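Local atomic coordinates of putative hydrolase (Bacteroides ovatus, PDB entry 4HBS), a protein that is of unknown function but has a five-bladed beta-propeller fold and is probably a hydrolase, distantly related to beta-fructosidase-type enzymes. Residues A47-T50 against G54-G57; D59-T64 against Y395-Y400; D68-W73 against A205-L210; S98-T103 against E109-L114. All blocks are in the same frame, centred on the assembly; numbering follows the deposited sequence.

Contact 1: residues A47-T50 against G54-G57; sequences ALFT and GWNG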
loop_
_atom_site.group_PDB
_atom_site.type_symbol
_atom_site.label_atom_id
_atom_site.label_comp_id
_atom_site.label_asym_id
_atom_site.label_seq_id
_atom_site.Cartn_x
_atom_site.Cartn_y
_atom_site.Cartn_z
ATOM N N ALA A 47 -15.963 6.455 -4.012
ATOM C CA ALA A 47 -17.047 5.916 -4.845
ATOM C C ALA A 47 -16.520 4.882 -5.809
ATOM O O ALA A 47 -17.176 3.854 -5.998
ATOM C CB ALA A 47 -17.741 7.027 -5.612
ATOM N N LEU A 48 -15.332 5.116 -6.405
ATOM C CA LEU A 48 -14.733 4.141 -7.320
ATOM C C LEU A 48 -14.557 2.776 -6.654
ATOM O O LEU A 48 -14.827 1.762 -7.292
ATOM C CB LEU A 48 -13.372 4.618 -7.850
ATOM C CG LEU A 48 -13.399 5.583 -9.011
ATOM C CD1 LEU A 48 -12.003 6.134 -9.265
ATOM C CD2 LEU A 48 -13.969 4.917 -10.285
ATOM N N PHE A 49 -14.154 2.748 -5.370
ATOM C CA PHE A 49 -13.953 1.511 -4.628
ATOM C C PHE A 49 -15.184 1.144 -3.748
ATOM O O PHE A 49 -15.046 0.393 -2.785
ATOM C CB PHE A 49 -12.662 1.603 -3.821
ATOM C CG PHE A 49 -11.459 1.681 -4.742
ATOM C CD1 PHE A 49 -11.080 2.891 -5.321
ATOM C CD2 PHE A 49 -10.731 0.545 -5.060
ATOM C CE1 PHE A 49 -9.985 2.962 -6.182
ATOM C CE2 PHE A 49 -9.645 0.617 -5.931
ATOM C CZ PHE A 49 -9.272 1.830 -6.481
ATOM N N THR A 50 -16.394 1.634 -4.127
ATOM C CA THR A 50 -17.685 1.239 -3.557
ATOM C C THR A 50 -18.310 0.477 -4.689
ATOM O O THR A 50 -19.003 1.081 -5.512
ATOM C CB THR A 50 -18.517 2.430 -3.096
ATOM O OG1 THR A 50 -17.743 3.240 -2.250
ATOM C CG2 THR A 50 -19.728 2.016 -2.335
ATOM N N GLY A 54 -17.663 -8.260 -8.365
ATOM C CA GLY A 54 -16.219 -8.437 -8.484
ATOM C C GLY A 54 -15.539 -7.865 -7.264
ATOM O O GLY A 54 -16.073 -8.019 -6.161
ATOM N N TRP A 55 -14.375 -7.182 -7.426
ATOM C CA TRP A 55 -13.685 -6.609 -6.254
ATOM C C TRP A 55 -14.660 -5.714 -5.529
ATOM O O TRP A 55 -15.213 -4.819 -6.158
ATOM C CB TRP A 55 -12.427 -5.811 -6.647
ATOM C CG TRP A 55 -11.631 -5.353 -5.463
ATOM C CD1 TRP A 55 -10.522 -5.945 -4.942
ATOM C CD2 TRP A 55 -11.900 -4.214 -4.640
ATOM N NE1 TRP A 55 -10.098 -5.265 -3.828
ATOM C CE2 TRP A 55 -10.925 -4.194 -3.621
ATOM C CE3 TRP A 55 -12.929 -3.257 -4.602
ATOM C CZ2 TRP A 55 -10.931 -3.236 -2.609
ATOM C CZ3 TRP A 55 -12.937 -2.329 -3.589
ATOM C CH2 TRP A 55 -11.936 -2.309 -2.624
ATOM N N ASN A 56 -14.917 -5.962 -4.249
ATOM C CA ASN A 56 -15.840 -5.129 -3.494
ATOM C C ASN A 56 -15.341 -4.847 -2.038
ATOM O O ASN A 56 -16.122 -4.420 -1.197
ATOM C CB ASN A 56 -17.235 -5.777 -3.513
ATOM C CG ASN A 56 -17.317 -7.130 -2.852
ATOM O OD1 ASN A 56 -16.923 -7.296 -1.698
ATOM N ND2 ASN A 56 -17.915 -8.111 -3.527
ATOM N N GLY A 57 -14.044 -5.017 -1.796
ATOM C CA GLY A 57 -13.429 -4.827 -0.485
ATOM C C GLY A 57 -12.044 -5.439 -0.438
ATOM O O GLY A 57 -11.818 -6.493 -1.029
HETATM O O HOH W 1 -16.612 -1.833 -2.227
#

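Contact 2: residues D59-T64 against Y395-Y400; sequences DGVFTT and YRPYFY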
loop_
_atom_site.group_PDB
_atom_site.type_symbol
_atom_site.label_atom_id
_atom_site.label_comp_id
_atom_site.label_asym_id
_atom_site.label_seq_id
_atom_site.Cartn_x
_atom_site.Cartn_y
_atom_site.Cartn_z
ATOM N N ASP A 59 -7.529 -4.893 1.040
ATOM C CA ASP A 59 -6.370 -4.569 1.867
ATOM C C ASP A 59 -5.186 -4.265 0.965
ATOM O O ASP A 59 -5.227 -4.598 -0.223
ATOM C CB ASP A 59 -6.124 -5.859 2.638
ATOM C CG ASP A 59 -5.302 -5.860 3.881
ATOM O OD1 ASP A 59 -5.831 -5.452 4.918
ATOM O OD2 ASP A 59 -4.221 -6.531 3.884
ATOM N N GLY A 60 -4.125 -3.696 1.527
ATOM C CA GLY A 60 -2.946 -3.305 0.761
ATOM C C GLY A 60 -3.233 -2.004 0.048
ATOM O O GLY A 60 -3.253 -0.949 0.682
ATOM N N VAL A 61 -3.564 -2.081 -1.254
ATOM C CA VAL A 61 -3.934 -0.921 -2.075
ATOM C C VAL A 61 -2.665 -0.102 -2.308
ATOM O O VAL A 61 -2.377 0.843 -1.576
ATOM C CB VAL A 61 -5.116 -0.085 -1.456
ATOM C CG1 VAL A 61 -5.623 0.962 -2.432
ATOM C CG2 VAL A 61 -6.271 -0.997 -1.024
ATOM N N PHE A 62 -1.871 -0.543 -3.292
ATOM C CA PHE A 62 -0.596 0.067 -3.683
ATOM C C PHE A 62 -0.645 0.445 -5.145
ATOM O O PHE A 62 -0.896 -0.426 -5.967
ATOM C CB PHE A 62 0.553 -0.922 -3.479
ATOM C CG PHE A 62 0.822 -1.405 -2.078
ATOM C CD1 PHE A 62 0.028 -2.389 -1.499
ATOM C CD2 PHE A 62 1.986 -1.040 -1.418
ATOM C CE1 PHE A 62 0.314 -2.882 -0.226
ATOM C CE2 PHE A 62 2.285 -1.552 -0.156
ATOM C CZ PHE A 62 1.436 -2.456 0.441
ATOM N N THR A 63 -0.352 1.713 -5.485
ATOM C CA THR A 63 -0.336 2.179 -6.873
ATOM C C THR A 63 1.087 2.270 -7.407
ATOM O O THR A 63 2.055 2.369 -6.643
ATOM C CB THR A 63 -1.007 3.521 -7.011
ATOM O OG1 THR A 63 -0.429 4.407 -6.075
ATOM C CG2 THR A 63 -2.471 3.448 -6.806
ATOM N N THR A 64 1.198 2.247 -8.734
ATOM C CA THR A 64 2.447 2.371 -9.462
ATOM C C THR A 64 2.097 2.908 -10.822
ATOM O O THR A 64 1.569 2.158 -11.653
ATOM C CB THR A 64 3.187 1.016 -9.535
ATOM O OG1 THR A 64 3.716 0.703 -8.252
ATOM C CG2 THR A 64 4.334 1.007 -10.559
ATOM N N TYR A 395 -14.103 -3.140 5.387
ATOM C CA TYR A 395 -12.922 -3.622 4.730
ATOM C C TYR A 395 -12.736 -3.117 3.294
ATOM O O TYR A 395 -12.812 -3.882 2.334
ATOM C CB TYR A 395 -13.001 -5.129 4.753
ATOM C CG TYR A 395 -11.676 -5.789 4.547
ATOM C CD1 TYR A 395 -10.663 -5.666 5.487
ATOM C CD2 TYR A 395 -11.439 -6.575 3.429
ATOM C CE1 TYR A 395 -9.437 -6.273 5.305
ATOM C CE2 TYR A 395 -10.226 -7.211 3.248
ATOM C CZ TYR A 395 -9.228 -7.072 4.199
ATOM O OH TYR A 395 -8.037 -7.720 4.072
ATOM N N ARG A 396 -12.395 -1.850 3.163
ATOM C CA ARG A 396 -12.101 -1.240 1.870
ATOM C C ARG A 396 -11.334 0.044 2.100
ATOM O O ARG A 396 -11.395 0.607 3.214
ATOM C CB ARG A 396 -13.367 -1.004 1.012
ATOM C CG ARG A 396 -14.599 -0.588 1.757
ATOM C CD ARG A 396 -14.603 0.883 2.072
ATOM N NE ARG A 396 -15.567 1.581 1.229
ATOM C CZ ARG A 396 -15.289 2.373 0.192
ATOM N NH1 ARG A 396 -14.032 2.629 -0.148
ATOM N NH2 ARG A 396 -16.268 2.937 -0.494
ATOM N N PRO A 397 -10.573 0.523 1.081
ATOM C CA PRO A 397 -9.805 1.743 1.288
ATOM C C PRO A 397 -10.658 2.987 1.283
ATOM O O PRO A 397 -11.707 3.029 0.660
ATOM C CB PRO A 397 -8.815 1.746 0.124
ATOM C CG PRO A 397 -9.456 0.956 -0.927
ATOM C CD PRO A 397 -10.376 -0.013 -0.283
ATOM N N TYR A 398 -10.208 3.983 2.009
ATOM C CA TYR A 398 -10.822 5.302 2.057
ATOM C C TYR A 398 -9.713 6.253 1.657
ATOM O O TYR A 398 -8.582 6.060 2.101
ATOM C CB TYR A 398 -11.405 5.578 3.441
ATOM C CG TYR A 398 -12.710 4.850 3.654
ATOM C CD1 TYR A 398 -13.871 5.249 2.993
ATOM C CD2 TYR A 398 -12.786 3.737 4.488
ATOM C CE1 TYR A 398 -15.087 4.597 3.200
ATOM C CE2 TYR A 398 -13.998 3.067 4.692
ATOM C CZ TYR A 398 -15.149 3.520 4.064
ATOM O OH TYR A 398 -16.346 2.876 4.238
ATOM N N PHE A 399 -9.995 7.192 0.743
ATOM C CA PHE A 399 -8.988 8.082 0.184
ATOM C C PHE A 399 -9.055 9.516 0.742
ATOM O O PHE A 399 -10.134 10.031 1.056
ATOM C CB PHE A 399 -9.133 8.096 -1.335
ATOM C CG PHE A 399 -8.887 6.735 -1.933
ATOM C CD1 PHE A 399 -9.898 5.776 -1.965
ATOM C CD2 PHE A 399 -7.626 6.374 -2.386
ATOM C CE1 PHE A 399 -9.675 4.522 -2.517
ATOM C CE2 PHE A 399 -7.398 5.103 -2.916
ATOM C CZ PHE A 399 -8.429 4.192 -2.985
ATOM N N TYR A 400 -7.869 10.146 0.864
ATOM C CA TYR A 400 -7.704 11.524 1.341
ATOM C C TYR A 400 -6.709 12.270 0.471
ATOM O O TYR A 400 -5.823 11.651 -0.090
ATOM C CB TYR A 400 -7.195 11.554 2.807
ATOM C CG TYR A 400 -8.070 10.779 3.757
ATOM C CD1 TYR A 400 -7.954 9.397 3.870
ATOM C CD2 TYR A 400 -9.045 11.417 4.513
ATOM C CE1 TYR A 400 -8.789 8.670 4.708
ATOM C CE2 TYR A 400 -9.907 10.694 5.337
ATOM C CZ TYR A 400 -9.770 9.321 5.437
ATOM O OH TYR A 400 -10.638 8.611 6.228
#

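Contact 3: residues D68-W73 against A205-L210; sequences DGNIFW and ATYMKL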
loop_
_atom_site.group_PDB
_atom_site.type_symbol
_atom_site.label_atom_id
_atom_site.label_comp_id
_atom_site.label_asym_id
_atom_site.label_seq_id
_atom_site.Cartn_x
_atom_site.Cartn_y
_atom_site.Cartn_z
ATOM N N ASP A 68 2.733 4.064 -19.922
ATOM C CA ASP A 68 1.692 4.218 -20.954
ATOM C C ASP A 68 0.485 5.062 -20.469
ATOM O O ASP A 68 -0.515 5.142 -21.181
ATOM C CB ASP A 68 1.211 2.833 -21.453
ATOM C CG ASP A 68 0.892 1.821 -20.362
ATOM O OD1 ASP A 68 0.195 2.194 -19.388
ATOM O OD2 ASP A 68 1.396 0.679 -20.449
ATOM N N GLY A 69 0.586 5.678 -19.285
ATOM C CA GLY A 69 -0.475 6.511 -18.737
ATOM C C GLY A 69 -1.413 5.796 -17.788
ATOM O O GLY A 69 -2.222 6.456 -17.130
ATOM N N ASN A 70 -1.331 4.445 -17.703
ATOM C CA ASN A 70 -2.179 3.668 -16.797
ATOM C C ASN A 70 -1.535 3.613 -15.426
ATOM O O ASN A 70 -0.381 4.016 -15.273
ATOM C CB ASN A 70 -2.381 2.245 -17.322
ATOM C CG ASN A 70 -2.928 2.154 -18.724
ATOM O OD1 ASN A 70 -3.744 2.967 -19.144
ATOM N ND2 ASN A 70 -2.471 1.170 -19.494
ATOM N N ILE A 71 -2.289 3.114 -14.422
ATOM C CA ILE A 71 -1.828 2.959 -13.037
ATOM C C ILE A 71 -2.073 1.522 -12.624
ATOM O O ILE A 71 -3.166 0.995 -12.845
ATOM C CB ILE A 71 -2.528 3.954 -12.067
ATOM C CG1 ILE A 71 -2.203 5.401 -12.458
ATOM C CG2 ILE A 71 -2.131 3.666 -10.594
ATOM C CD1 ILE A 71 -3.000 6.387 -11.799
ATOM N N PHE A 72 -1.066 0.896 -12.008
ATOM C CA PHE A 72 -1.149 -0.485 -11.546
ATOM C C PHE A 72 -1.531 -0.487 -10.061
ATOM O O PHE A 72 -0.860 0.151 -9.269
ATOM C CB PHE A 72 0.195 -1.195 -11.783
ATOM C CG PHE A 72 0.354 -2.485 -11.026
ATOM C CD1 PHE A 72 -0.109 -3.681 -11.553
ATOM C CD2 PHE A 72 0.898 -2.495 -9.750
ATOM C CE1 PHE A 72 -0.028 -4.861 -10.816
ATOM C CE2 PHE A 72 0.976 -3.673 -9.016
ATOM C CZ PHE A 72 0.504 -4.846 -9.545
ATOM N N TRP A 73 -2.587 -1.220 -9.692
ATOM C CA TRP A 73 -3.049 -1.346 -8.303
ATOM C C TRP A 73 -2.860 -2.766 -7.845
ATOM O O TRP A 73 -3.285 -3.667 -8.570
ATOM C CB TRP A 73 -4.541 -0.993 -8.192
ATOM C CG TRP A 73 -4.859 0.425 -8.496
ATOM C CD1 TRP A 73 -4.827 1.033 -9.720
ATOM C CD2 TRP A 73 -5.352 1.400 -7.575
ATOM N NE1 TRP A 73 -5.245 2.336 -9.611
ATOM C CE2 TRP A 73 -5.597 2.583 -8.310
ATOM C CE3 TRP A 73 -5.569 1.406 -6.186
ATOM C CZ2 TRP A 73 -6.036 3.762 -7.697
ATOM C CZ3 TRP A 73 -6.020 2.570 -5.584
ATOM C CH2 TRP A 73 -6.250 3.729 -6.334
ATOM N N ALA A 205 -3.733 -10.578 -23.680
ATOM C CA ALA A 205 -3.074 -11.756 -23.153
ATOM C C ALA A 205 -1.675 -11.378 -22.623
ATOM O O ALA A 205 -1.262 -11.871 -21.579
ATOM C CB ALA A 205 -2.964 -12.806 -24.238
ATOM N N THR A 206 -0.977 -10.465 -23.321
ATOM C CA THR A 206 0.370 -10.031 -22.956
ATOM C C THR A 206 0.409 -8.992 -21.818
ATOM O O THR A 206 1.299 -9.067 -20.973
ATOM C CB THR A 206 1.088 -9.464 -24.205
ATOM O OG1 THR A 206 0.262 -8.493 -24.856
ATOM C CG2 THR A 206 1.428 -10.549 -25.203
ATOM N N TYR A 207 -0.520 -8.018 -21.813
ATOM C CA TYR A 207 -0.511 -6.918 -20.837
ATOM C C TYR A 207 -0.688 -7.358 -19.374
ATOM O O TYR A 207 -1.722 -7.934 -19.005
ATOM C CB TYR A 207 -1.571 -5.875 -21.167
ATOM C CG TYR A 207 -1.242 -4.536 -20.558
ATOM C CD1 TYR A 207 -0.354 -3.665 -21.181
ATOM C CD2 TYR A 207 -1.744 -4.171 -19.319
ATOM C CE1 TYR A 207 -0.018 -2.445 -20.609
ATOM C CE2 TYR A 207 -1.415 -2.954 -18.739
ATOM C CZ TYR A 207 -0.559 -2.088 -19.391
ATOM O OH TYR A 207 -0.242 -0.881 -18.826
HETATM N N MSE A 208 0.317 -6.987 -18.532
HETATM C CA MSE A 208 0.430 -7.297 -17.105
HETATM C C MSE A 208 0.502 -8.821 -16.848
HETATM O O MSE A 208 0.184 -9.279 -15.745
HETATM C CB MSE A 208 -0.683 -6.625 -16.269
HETATM C CG MSE A 208 -0.286 -5.260 -15.717
HETATM SE SE MSE A 208 1.301 -5.258 -14.559
HETATM C CE MSE A 208 1.814 -3.512 -14.837
ATOM N N LYS A 209 1.017 -9.593 -17.834
ATOM C CA LYS A 209 1.213 -11.027 -17.663
ATOM C C LYS A 209 2.513 -11.194 -16.895
ATOM O O LYS A 209 3.467 -10.450 -17.155
ATOM C CB LYS A 209 1.254 -11.778 -19.016
ATOM N N LEU A 210 2.546 -12.141 -15.930
ATOM C CA LEU A 210 3.753 -12.438 -15.148
ATOM C C LEU A 210 4.787 -13.136 -16.067
ATOM O O LEU A 210 4.623 -14.316 -16.390
ATOM C CB LEU A 210 3.382 -13.325 -13.942
ATOM C CG LEU A 210 4.493 -13.754 -12.970
ATOM C CD1 LEU A 210 5.187 -12.569 -12.354
ATOM C CD2 LEU A 210 3.913 -14.584 -11.847
#

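Contact 4: residues S98-T103 against E109-L114; sequences SIMVQT and ENLVWL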
loop_
_atom_site.group_PDB
_atom_site.type_symbol
_atom_site.label_atom_id
_atom_site.label_comp_id
_atom_site.label_asym_id
_atom_site.label_seq_id
_atom_site.Cartn_x
_atom_site.Cartn_y
_atom_site.Cartn_z
ATOM N N SER A 98 -4.371 -9.875 -5.449
ATOM C CA SER A 98 -4.935 -9.649 -6.767
ATOM C C SER A 98 -4.421 -8.345 -7.292
ATOM O O SER A 98 -3.834 -7.566 -6.532
ATOM C CB SER A 98 -6.462 -9.646 -6.717
ATOM O OG SER A 98 -6.968 -8.742 -5.752
ATOM N N ILE A 99 -4.583 -8.116 -8.593
ATOM C CA ILE A 99 -4.112 -6.890 -9.210
ATOM C C ILE A 99 -5.194 -6.316 -10.128
ATOM O O ILE A 99 -6.200 -6.969 -10.440
ATOM C CB ILE A 99 -2.753 -7.107 -9.949
ATOM C CG1 ILE A 99 -2.909 -8.015 -11.199
ATOM C CG2 ILE A 99 -1.681 -7.649 -8.969
ATOM C CD1 ILE A 99 -1.638 -8.295 -11.996
HETATM N N MSE A 100 -4.976 -5.074 -10.524
HETATM C CA MSE A 100 -5.874 -4.309 -11.388
HETATM C C MSE A 100 -5.073 -3.225 -12.120
HETATM O O MSE A 100 -4.002 -2.838 -11.649
HETATM C CB MSE A 100 -6.986 -3.691 -10.501
HETATM C CG MSE A 100 -7.975 -2.770 -11.221
HETATM SE SE MSE A 100 -7.494 -0.939 -11.096
HETATM C CE MSE A 100 -8.047 -0.638 -9.415
ATOM N N VAL A 101 -5.567 -2.777 -13.286
ATOM C CA VAL A 101 -4.964 -1.690 -14.072
ATOM C C VAL A 101 -6.003 -0.602 -14.230
ATOM O O VAL A 101 -7.083 -0.882 -14.742
ATOM C CB VAL A 101 -4.437 -2.118 -15.475
ATOM C CG1 VAL A 101 -3.821 -0.919 -16.190
ATOM C CG2 VAL A 101 -3.427 -3.256 -15.381
ATOM N N GLN A 102 -5.689 0.627 -13.805
ATOM C CA GLN A 102 -6.574 1.773 -13.970
ATOM C C GLN A 102 -6.141 2.517 -15.198
ATOM O O GLN A 102 -4.982 2.920 -15.257
ATOM C CB GLN A 102 -6.503 2.695 -12.760
ATOM C CG GLN A 102 -7.329 3.978 -12.883
ATOM C CD GLN A 102 -7.074 4.947 -11.771
ATOM O OE1 GLN A 102 -6.225 4.741 -10.914
ATOM N NE2 GLN A 102 -7.769 6.058 -11.793
ATOM N N THR A 103 -7.054 2.738 -16.163
ATOM C CA THR A 103 -6.758 3.491 -17.383
ATOM C C THR A 103 -7.254 4.927 -17.220
ATOM O O THR A 103 -8.127 5.168 -16.389
ATOM C CB THR A 103 -7.438 2.825 -18.584
ATOM O OG1 THR A 103 -8.844 2.724 -18.320
ATOM C CG2 THR A 103 -6.860 1.464 -18.892
ATOM N N GLU A 109 -15.604 1.679 -15.402
ATOM C CA GLU A 109 -15.153 1.035 -16.640
ATOM C C GLU A 109 -13.622 1.083 -16.785
ATOM O O GLU A 109 -13.065 0.240 -17.485
ATOM C CB GLU A 109 -15.822 1.674 -17.890
ATOM C CG GLU A 109 -15.685 3.189 -18.020
ATOM C CD GLU A 109 -16.368 3.849 -19.209
ATOM O OE1 GLU A 109 -17.046 3.143 -19.992
ATOM O OE2 GLU A 109 -16.238 5.088 -19.342
ATOM N N ASN A 110 -12.948 2.067 -16.140
ATOM C CA ASN A 110 -11.502 2.224 -16.219
ATOM C C ASN A 110 -10.740 1.334 -15.233
ATOM O O ASN A 110 -9.543 1.161 -15.415
ATOM C CB ASN A 110 -11.116 3.673 -16.021
ATOM C CG ASN A 110 -11.700 4.573 -17.087
ATOM O OD1 ASN A 110 -12.711 5.255 -16.880
ATOM N ND2 ASN A 110 -11.110 4.547 -18.274
ATOM N N LEU A 111 -11.399 0.767 -14.212
ATOM C CA LEU A 111 -10.748 -0.154 -13.282
ATOM C C LEU A 111 -10.750 -1.538 -13.932
ATOM O O LEU A 111 -11.767 -2.226 -13.876
ATOM C CB LEU A 111 -11.492 -0.176 -11.926
ATOM C CG LEU A 111 -11.687 1.170 -11.212
ATOM C CD1 LEU A 111 -12.223 0.955 -9.805
ATOM C CD2 LEU A 111 -10.394 1.975 -11.155
ATOM N N VAL A 112 -9.648 -1.921 -14.605
ATOM C CA VAL A 112 -9.556 -3.210 -15.314
ATOM C C VAL A 112 -9.017 -4.294 -14.366
ATOM O O VAL A 112 -7.804 -4.485 -14.271
ATOM C CB VAL A 112 -8.699 -3.090 -16.601
ATOM C CG1 VAL A 112 -8.717 -4.394 -17.393
ATOM C CG2 VAL A 112 -9.193 -1.927 -17.468
ATOM N N TRP A 113 -9.931 -5.028 -13.703
ATOM C CA TRP A 113 -9.570 -6.087 -12.747
ATOM C C TRP A 113 -8.989 -7.272 -13.502
ATOM O O TRP A 113 -9.729 -7.948 -14.234
ATOM C CB TRP A 113 -10.800 -6.522 -11.911
ATOM C CG TRP A 113 -11.441 -5.377 -11.197
ATOM C CD1 TRP A 113 -12.448 -4.580 -11.668
ATOM C CD2 TRP A 113 -10.951 -4.745 -10.009
ATOM N NE1 TRP A 113 -12.645 -3.514 -10.821
ATOM C CE2 TRP A 113 -11.722 -3.577 -9.803
ATOM C CE3 TRP A 113 -9.935 -5.054 -9.096
ATOM C CZ2 TRP A 113 -11.512 -2.723 -8.708
ATOM C CZ3 TRP A 113 -9.707 -4.198 -8.035
ATOM C CH2 TRP A 113 -10.500 -3.056 -7.836
ATOM N N LEU A 114 -7.664 -7.520 -13.364
ATOM C CA LEU A 114 -6.991 -8.628 -14.057
ATOM C C LEU A 114 -7.110 -9.847 -13.173
ATOM O O LEU A 114 -6.107 -10.388 -12.679
ATOM C CB LEU A 114 -5.517 -8.287 -14.346
ATOM C CG LEU A 114 -5.226 -6.981 -15.060
ATOM C CD1 LEU A 114 -3.765 -6.736 -15.077
ATOM C CD2 LEU A 114 -5.793 -6.983 -16.459
HETATM O O HOH W 2 -5.731 -10.413 -9.835
#

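Contact 1: residues A47-T50 against G54-G57
Phe49, the first residue to leave helical angles after helix 43-48, meets Trp55, which follows directly on a corner of the chain at Gly54. The helix end is held by a backbone hydrogen bond from Thr50 N to Ala47 O, 3.0 Å long. Across the contact the two aromatic side chains carry most of the packing. They form a T-shaped (edge-to-face) pair. The edge of Phe49 points at the face of the Trp55 six-membered ring, with centroids 5.6 Å apart and planes at 90°. Phe49 leads with one ortho carbon: CD2 lies 3.9 Å from Trp55 CZ3 and about as far from Trp55 CH2. The indole is carried across with Trp55 CG opposite its own backbone N (chi1 -174°). With chi2 at 98°, the benzo end of the ring, not its NE1, meets the partner. The carbonyl of Phe49 also takes part: Phe49 O lies near the indole plane, at the rim, 3.5 Å from Trp55 CZ3. That same oxygen accepts a hydrogen bond from a water, which sits 2.8 Å from Phe49 O. The water also reaches Asn56 O, but this second bond is weak. No direct hydrogen bond joins the two segments. The pair is buried. Strand 55-57 pairs with strand 79-80. Trp55 stacks on Trp113 of strand 111-113 and meets Tyr80 edge-to-face. Phe49 packs on Trp73 of strand 71-75 and on Phe399 of strand 399-403, so it sits between two neighbouring sheets.

Contact 2: residues D59-T64 against Y395-Y400
Tyr395 OH hydrogen-bonds to Asp77 O and lies against the side chain of Asp59. Its nearest neighbour there is Asp59 CB, at 3.0 Å. The carboxylate and ring planes are close to parallel, 17° apart. Asp59 OD1 makes no hydrogen bond to Tyr395 OH, although the two atoms are 3.3 Å apart. Asp59 OD1 is bonded instead to Tyr357 OH, so each polar group has its partner outside the two segments. With chi1 at -160° the Tyr395 ring extends away from its own N, and the hydroxyl arrives beside Asp59.

The second half of the contact is apolar. Val61 sets both methyls on Pro397. CG2 is the nearer, 3.7 Å from Pro397 CG, while CG1 lies 4.1 Å from the same carbon. The two side chains cross at about a right angle. Val61 CG1 also touches the far end of the Phe399 ring, 4.3 Å from CZ. Val61 belongs to a G1 beta bulge: Val61 and Phe62 both face Ser74 of strand 71-75.

Arg396 makes a salt bridge to Asp393. A glycerol, probably from crystallisation, lies about 5 Å from the Asp59 side chain. The contact joins edge strand 60-65 of one sheet to the chain leading into strand 399-403 of another. Such packing of adjacent blades where the ring closes is characteristic of a beta-propeller; the closing sheet mixes strands from both chain ends.

Contact 3: residues D68-W73 against A205-L210
Asp68 and Asn70, two residues apart in an Asx turn, both bond the phenol oxygen of Tyr207. This joins two blades of the propeller. One side is the turn leading into strand 71-75. The other is the loop between strands 187-197 and 210-218, which makes a type II beta turn from Thr206 to Lys209.

The polar part centres on Tyr207 OH. It donates to Asp68 OD2 at 2.8 Å, on the syn side of the carboxylate and 23° out of its plane. Asp68 OD2 lies near the plane of the phenol ring, at the edge. Tyr207 OH also accepts from Asn70 ND2 at 3.1 Å. This second bond is nearly straight, 167° at the hydrogen, and it lies in the amide plane of Asn70. The amide itself stands steeply against the phenol ring, 80° between planes. The hydroxyl thus uses both its proton and an acceptor site.

The turn is closed by Asp68 OD1, which takes the backbone Asn70 N at 3.2 Å. One carboxylate therefore serves two purposes: OD1 shapes its own turn and OD2 grips the other blade. Asp68 is exposed, while Asn70 and Tyr207 are buried.

The apolar part lies next to this. Tyr207 and Met208 are the two central residues of the turn, and both side chains point to segment 68-73: Tyr207 to the turn, Met208 to the strand. Met208 is selenomethionine. Its chain bends toward Phe72 in a Met-aromatic contact, oblique to the ring. Met208 SE is 3.7 Å from Phe72 CD1, and Met208 CE is 3.8 Å from the same carbon.

Contact 4: residues S98-T103 against E109-L114
Met100, a selenomethionine, lies folded over the indole of Trp113, its neighbour across a beta hairpin. Its CG makes a CH-pi contact over the face, 3.8 Å from the centroid of the six-membered ring. Met100 SE is farther out, 4.9 Å from that centroid but almost on the ring normal, a distant Met-aromatic contact. Bends at chi2 (-95°) and chi3 (-78°) bring Met100 CE back, 3.9 Å from Leu111 CD2. Gln102 runs beside Leu111 on the same face.

On the other face Leu114 CD1 packs on Val101 CG2 at 3.5 Å. The strands run antiparallel. Val101 and Val112 are a hydrogen-bonded pair: Val101 N to Val112 O is 3.0 Å, and Val112 N to Val101 O is 2.8 Å. Toward the turn Thr103 N bonds Asn110 O at 3.0 Å. Here a side-chain bond is added, from Asn110 ND2 to Thr103 OG1, 2.9 Å and in the amide plane. At the other end a water links Ile99 N to Leu114 O.

The hairpin forms the last two strands of a four-stranded antiparallel propeller blade, with strand 111-113 outermost. Strand 98-102 lies between it and strand 71-75, where Met100 touches Trp73.

Contact 1 lies between contacts 2 and 4, which do not touch (nearest atoms about 6 Å apart). Phe49 CD1 is 3.5 Å from Phe399 CE1, and Phe49 CZ is 4.0 Å from Met100 CE. Contacts 2, 3 and 4 all reach the sheet of strands 60-65, 71-75, 98-102 and 111-113. Contacts 3 and 4 are the nearest in centre, about 9 Å apart, and Met208 CB packs on Leu114 CD1 at 3.3 Å. Contact 3 ties this sheet to the following blade, contact 2 to the one closing the ring. No active site is established, but glycerol, probably from crystallisation, lies about 5 Å from the Asp59 side chain and 3 Å from that of Gln102.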